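Local coordinates for C2 domain protein (Ramazzottius varieornatus, PDB 7DF2) that binds calcium ions as a C2 domain protein that is specifically found in tardigrades and probably secreted, at residues F75-K80 and A127-A132; N83-D88 and I143-C148. All blocks are in the same frame, centred on the assembly; numbering follows the deposited sequence. Where two conformers were deposited one is given.

Overall arrangement
Both contacts lie on the same antiparallel sheet of this all-beta C2 domain, their centres about 7 Å apart. Interaction 1 pairs the end of strand 70-77 with strand 121-136; interaction 2 sets the loop that follows strand 70-77 against strand 139-150, the neighbour of 121-136 and its successor in the chain. Along the sequence the segments alternate: 75-80, 83-88, 127-132, 143-148. Arg129 joins the two, its NH1 lying 3.5 Å from Phe85 CD2, and backbone bonds tie Met128 to Cys148 and Val130 to Tyr146. The loop that follows strand 70-77 thus folds back over the sheet, while the calcium sites lie elsewhere, at one end of the domain.

Interaction 1: residues F75-K80 and A127-A132; sequences FIDTEK and AMRVRA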
loop_
_atom_site.group_PDB
_atom_site.type_symbol
_atom_site.label_atom_id
_atom_site.label_comp_id
_atom_site.label_asym_id
_atom_site.label_seq_id
_atom_site.Cartn_x
_atom_site.Cartn_y
_atom_site.Cartn_z
ATOM N N PHE A 75 1.510 0.122 3.807
ATOM C CA PHE A 75 1.002 -0.715 4.889
ATOM C C PHE A 75 -0.067 -1.651 4.339
ATOM O O PHE A 75 -0.869 -1.244 3.495
ATOM C CB PHE A 75 0.431 0.167 6.008
ATOM C CG PHE A 75 0.089 -0.586 7.270
ATOM C CD1 PHE A 75 1.075 -0.883 8.202
ATOM C CD2 PHE A 75 -1.218 -0.975 7.527
ATOM C CE1 PHE A 75 0.761 -1.559 9.374
ATOM C CE2 PHE A 75 -1.536 -1.653 8.693
ATOM C CZ PHE A 75 -0.540 -1.947 9.612
ATOM N N ILE A 76 -0.073 -2.901 4.811
ATOM C CA ILE A 76 -1.143 -3.846 4.497
ATOM C C ILE A 76 -2.142 -3.774 5.647
ATOM O O ILE A 76 -1.828 -4.194 6.770
ATOM C CB ILE A 76 -0.606 -5.277 4.323
ATOM C CG1 ILE A 76 0.375 -5.363 3.151
ATOM C CG2 ILE A 76 -1.749 -6.248 4.138
ATOM C CD1 ILE A 76 1.262 -6.641 3.173
ATOM N N ASP A 77 -3.343 -3.241 5.379
ATOM C CA ASP A 77 -4.339 -2.974 6.425
ATOM C C ASP A 77 -5.351 -4.119 6.475
ATOM O O ASP A 77 -6.338 -4.131 5.733
ATOM C CB ASP A 77 -5.031 -1.636 6.173
ATOM C CG ASP A 77 -6.023 -1.270 7.278
ATOM O OD1 ASP A 77 -6.140 -2.035 8.270
ATOM O OD2 ASP A 77 -6.675 -0.210 7.146
ATOM N N THR A 78 -5.138 -5.055 7.394
ATOM C CA THR A 78 -6.040 -6.188 7.540
ATOM C C THR A 78 -7.194 -5.923 8.497
ATOM O O THR A 78 -8.057 -6.796 8.650
ATOM C CB THR A 78 -5.262 -7.407 8.038
ATOM O OG1 THR A 78 -4.601 -7.064 9.261
ATOM C CG2 THR A 78 -4.232 -7.857 6.977
ATOM N N GLU A 79 -7.232 -4.760 9.140
ATOM C CA GLU A 79 -8.159 -4.504 10.238
ATOM C C GLU A 79 -9.172 -3.405 9.961
ATOM O O GLU A 79 -10.336 -3.534 10.356
ATOM C CB GLU A 79 -7.379 -4.145 11.513
ATOM C CG GLU A 79 -6.291 -5.133 11.908
ATOM C CD GLU A 79 -5.560 -4.697 13.169
ATOM O OE1 GLU A 79 -6.026 -3.740 13.819
ATOM O OE2 GLU A 79 -4.525 -5.304 13.514
ATOM N N LYS A 80 -8.776 -2.315 9.300
ATOM C CA LYS A 80 -9.661 -1.154 9.134
ATOM C C LYS A 80 -9.758 -0.693 7.678
ATOM O O LYS A 80 -9.590 0.494 7.378
ATOM C CB LYS A 80 -9.180 -0.017 10.035
ATOM C CG LYS A 80 -9.049 -0.394 11.507
ATOM C CD LYS A 80 -10.422 -0.484 12.164
ATOM C CE LYS A 80 -10.353 -0.414 13.689
ATOM N NZ LYS A 80 -11.653 -0.814 14.320
ATOM N N ALA A 127 -6.955 -3.834 2.825
ATOM C CA ALA A 127 -6.651 -2.581 2.143
ATOM C C ALA A 127 -5.143 -2.427 2.009
ATOM O O ALA A 127 -4.436 -2.308 3.014
ATOM C CB ALA A 127 -7.241 -1.398 2.898
ATOM N N MET A 128 -4.655 -2.434 0.775
ATOM C CA MET A 128 -3.289 -1.999 0.509
ATOM C C MET A 128 -3.279 -0.476 0.565
ATOM O O MET A 128 -4.036 0.170 -0.169
ATOM C CB MET A 128 -2.826 -2.507 -0.853
ATOM C CG MET A 128 -2.697 -4.022 -0.905
ATOM S SD MET A 128 -2.067 -4.585 -2.495
ATOM C CE MET A 128 -3.503 -4.465 -3.549
ATOM N N ARG A 129 -2.478 0.093 1.467
ATOM C CA ARG A 129 -2.452 1.536 1.698
ATOM C C ARG A 129 -1.079 2.073 1.325
ATOM O O ARG A 129 -0.059 1.503 1.724
ATOM C CB ARG A 129 -2.766 1.882 3.162
ATOM C CG ARG A 129 -4.192 1.568 3.589
ATOM C CD ARG A 129 -4.464 2.163 4.967
ATOM N NE ARG A 129 -5.819 1.863 5.413
ATOM C CZ ARG A 129 -6.874 2.637 5.181
ATOM N NH1 ARG A 129 -6.742 3.775 4.501
ATOM N NH2 ARG A 129 -8.066 2.274 5.632
ATOM N N VAL A 130 -1.048 3.174 0.572
ATOM C CA VAL A 130 0.193 3.868 0.249
ATOM C C VAL A 130 -0.033 5.354 0.470
ATOM O O VAL A 130 -1.090 5.890 0.116
ATOM C CB VAL A 130 0.653 3.621 -1.208
ATOM C CG1 VAL A 130 1.889 4.462 -1.545
ATOM C CG2 VAL A 130 0.952 2.143 -1.447
ATOM N N ARG A 131 0.946 6.014 1.070
ATOM C CA ARG A 131 0.914 7.468 1.174
ATOM C C ARG A 131 2.200 8.038 0.595
ATOM O O ARG A 131 3.302 7.572 0.915
ATOM C CB ARG A 131 0.726 7.926 2.622
ATOM C CG ARG A 131 0.858 9.460 2.803
ATOM C CD ARG A 131 0.505 9.837 4.247
ATOM N NE ARG A 131 0.679 11.257 4.525
ATOM C CZ ARG A 131 -0.255 12.179 4.307
ATOM N NH1 ARG A 131 -1.428 11.834 3.804
ATOM N NH2 ARG A 131 -0.014 13.450 4.598
ATOM N N ALA A 132 2.060 9.046 -0.257
ATOM C CA ALA A 132 3.202 9.724 -0.848
ATOM C C ALA A 132 3.138 11.200 -0.496
ATOM O O ALA A 132 2.093 11.834 -0.660
ATOM C CB ALA A 132 3.228 9.543 -2.372
#
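Ala127 starts the pairing with Asp77: its N gives a hydrogen bond to Asp77 O, its O takes one from Asp77 N at 2.8 Å, and Ala127 CB lies 4.0 Å from Asp77 CB on the same face of the sheet. Met128 stands opposite Ile76 in a non-hydrogen-bonded pair. Their side chains turn to the other face, where both touch Met45 of the facing sheet.

Arg129 does most of the work. Its backbone closes a second hydrogen-bonded pair, N to Phe75 O at 2.9 Å and O from Phe75 N. The side chain, extended from CG to NE (chi2 -170°, chi3 -179°), then runs back over the sheet to Asp77. Arg129 NE and NH2 grip a single carboxylate oxygen, Asp77 OD2, side-on: the NE bond is short and fairly straight at 2.8 Å, the NH2 bond longer at 3.2 Å and more bent. The carboxylate is turned 39° from the guanidinium plane. Arg129 NH2 also donates to Lys80 O at 2.9 Å, again near that plane, and to Asn83 O. Asp77 is fixed from its other oxygen: OD1 accepts from Glu79 N and from Lys80 N (2.8 Å), both from one face of the carboxylate, and from Asn201 ND2. The buried charges therefore answer each other, while OD1 shapes the turn.

This is an antiparallel strand pair of the C2 beta-sandwich, ended by an Asx turn at Asp77 that an arginine on the neighbouring strand clamps to the sheet.

Interaction 2: residues N83-D88 and I143-C148; sequences NDFGGD and IDNYKC
Phe85 lays one face of its ring on Asn145, whose CB stands 3.4 Å from the ring centroid and only 3° off the normal, a CH-pi contact. The amide continues the overlap as a stack, its plane 19° from the ring's, with ND2 3.4 Å from Phe85 CB. At the ring's far edge CZ comes within 3.2 Å of Tyr146 O, near the ring plane, and Lys147 CB lies 3.7 Å from CZ.

Several partners position this first shell. The Asn145 amide is held by Glu175 at ND2 and by Arg131 at OD1, which probably fixes its rotation against the ring. Lys147 bends at chi3 (80°); its ammonium bonds Pro81 O and reaches Asn83 O through a water, 2.8 Å from Lys147 NZ and 2.7 Å from Asn83 O. Asn83 ND2 donates to Asp88 O, linking the two ends of the 83-88 segment. With alanine for Phe85, Asn145 CB would probably lose its aromatic cover and a gap open between loop and strand.

Arg129 of strand 121-136 makes a cation-pi contact with the ring, and Tyr92 and Tyr95 also touch it, placing the 83-88 loop across strands 121-136 and 139-150.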
loop_
_atom_site.group_PDB
_atom_site.type_symbol
_atom_site.label_atom_id
_atom_site.label_comp_id
_atom_site.label_asym_id
_atom_site.label_seq_id
_atom_site.Cartn_x
_atom_site.Cartn_y
_atom_site.Cartn_z
ATOM N N ASN A 83 -11.870 2.476 6.854
ATOM C CA ASN A 83 -11.700 3.686 7.640
ATOM C C ASN A 83 -10.806 4.687 6.920
ATOM O O ASN A 83 -10.043 4.341 6.013
ATOM C CB ASN A 83 -11.117 3.378 9.015
ATOM C CG ASN A 83 -12.117 2.718 9.936
ATOM O OD1 ASN A 83 -13.135 2.206 9.491
ATOM N ND2 ASN A 83 -11.832 2.734 11.229
ATOM N N ASP A 84 -10.904 5.943 7.353
ATOM C CA ASP A 84 -10.133 7.015 6.742
ATOM C C ASP A 84 -8.637 6.776 6.907
ATOM O O ASP A 84 -8.190 6.117 7.850
ATOM C CB ASP A 84 -10.486 8.359 7.381
ATOM C CG ASP A 84 -11.847 8.863 6.969
ATOM O OD1 ASP A 84 -12.333 9.814 7.617
ATOM O OD2 ASP A 84 -12.426 8.315 6.007
ATOM N N PHE A 85 -7.862 7.347 5.985
ATOM C CA PHE A 85 -6.417 7.377 6.147
ATOM C C PHE A 85 -6.052 8.140 7.414
ATOM O O PHE A 85 -6.723 9.100 7.805
ATOM C CB PHE A 85 -5.758 8.018 4.926
ATOM C CG PHE A 85 -5.477 7.046 3.821
ATOM C CD1 PHE A 85 -4.274 6.359 3.784
ATOM C CD2 PHE A 85 -6.415 6.817 2.824
ATOM C CE1 PHE A 85 -4.002 5.464 2.771
ATOM C CE2 PHE A 85 -6.156 5.910 1.803
ATOM C CZ PHE A 85 -4.953 5.234 1.777
ATOM N N GLY A 86 -4.975 7.701 8.062
ATOM C CA GLY A 86 -4.578 8.298 9.319
ATOM C C GLY A 86 -5.054 7.498 10.517
ATOM O O GLY A 86 -5.248 6.279 10.426
ATOM N N GLY A 87 -5.272 8.187 11.644
ATOM C CA GLY A 87 -5.512 7.505 12.906
ATOM C C GLY A 87 -6.746 6.625 12.922
ATOM O O GLY A 87 -6.825 5.686 13.719
ATOM N N ASP A 88 -7.719 6.903 12.048
ATOM C CA ASP A 88 -8.926 6.081 12.013
ATOM C C ASP A 88 -8.642 4.653 11.563
ATOM O O ASP A 88 -9.420 3.743 11.873
ATOM C CB ASP A 88 -9.971 6.704 11.088
ATOM C CG ASP A 88 -10.697 7.871 11.730
ATOM O OD1 ASP A 88 -10.196 8.414 12.743
ATOM O OD2 ASP A 88 -11.767 8.249 11.209
ATOM N N ILE A 143 1.247 14.421 -1.708
ATOM C CA ILE A 143 1.013 14.013 -3.087
ATOM C C ILE A 143 -0.332 13.308 -3.120
ATOM O O ILE A 143 -1.283 13.822 -3.717
ATOM C CB ILE A 143 2.165 13.154 -3.635
ATOM C CG1 ILE A 143 3.410 14.031 -3.735
ATOM C CG2 ILE A 143 1.829 12.615 -5.019
ATOM C CD1 ILE A 143 4.674 13.268 -3.873
ATOM N N ASP A 144 -0.447 12.156 -2.460
ATOM C CA ASP A 144 -1.761 11.535 -2.328
ATOM C C ASP A 144 -1.692 10.359 -1.369
ATOM O O ASP A 144 -0.613 9.881 -0.999
ATOM C CB ASP A 144 -2.331 11.068 -3.673
ATOM C CG ASP A 144 -3.800 11.468 -3.845
ATOM O OD1 ASP A 144 -4.515 11.459 -2.824
ATOM O OD2 ASP A 144 -4.229 11.804 -4.979
ATOM N N ASN A 145 -2.885 9.919 -0.960
ATOM C CA ASN A 145 -3.111 8.615 -0.349
ATOM C C ASN A 145 -3.742 7.704 -1.398
ATOM O O ASN A 145 -4.556 8.146 -2.216
ATOM C CB ASN A 145 -4.033 8.714 0.872
ATOM C CG ASN A 145 -3.441 9.536 2.009
ATOM O OD1 ASN A 145 -2.232 9.557 2.216
ATOM N ND2 ASN A 145 -4.306 10.200 2.769
ATOM N N TYR A 146 -3.376 6.425 -1.370
ATOM C CA TYR A 146 -3.851 5.449 -2.343
ATOM C C TYR A 146 -4.326 4.222 -1.582
ATOM O O TYR A 146 -3.614 3.740 -0.701
ATOM C CB TYR A 146 -2.729 5.057 -3.329
ATOM C CG TYR A 146 -2.005 6.224 -3.949
ATOM C CD1 TYR A 146 -0.980 6.882 -3.263
ATOM C CD2 TYR A 146 -2.320 6.660 -5.231
ATOM C CE1 TYR A 146 -0.318 7.955 -3.825
ATOM C CE2 TYR A 146 -1.658 7.740 -5.809
ATOM C CZ TYR A 146 -0.663 8.386 -5.104
ATOM O OH TYR A 146 -0.006 9.462 -5.673
ATOM N N LYS A 147 -5.522 3.726 -1.900
ATOM C CA LYS A 147 -6.047 2.529 -1.248
ATOM C C LYS A 147 -6.668 1.613 -2.286
ATOM O O LYS A 147 -7.491 2.047 -3.098
ATOM C CB LYS A 147 -7.085 2.878 -0.172
ATOM C CG LYS A 147 -7.675 1.665 0.545
ATOM C CD LYS A 147 -8.516 2.082 1.746
ATOM C CE LYS A 147 -9.910 2.534 1.316
ATOM N NZ LYS A 147 -10.727 2.983 2.483
ATOM N N CYS A 148 -6.276 0.344 -2.226
ATOM C CA CYS A 148 -6.683 -0.711 -3.139
ATOM C C CYS A 148 -7.075 -1.910 -2.287
ATOM O O CYS A 148 -6.343 -2.264 -1.357
ATOM C CB CYS A 148 -5.523 -1.064 -4.072
ATOM S SG CYS A 148 -5.812 -2.349 -5.245
HETATM O O HOH W 1 -9.166 5.032 3.504
#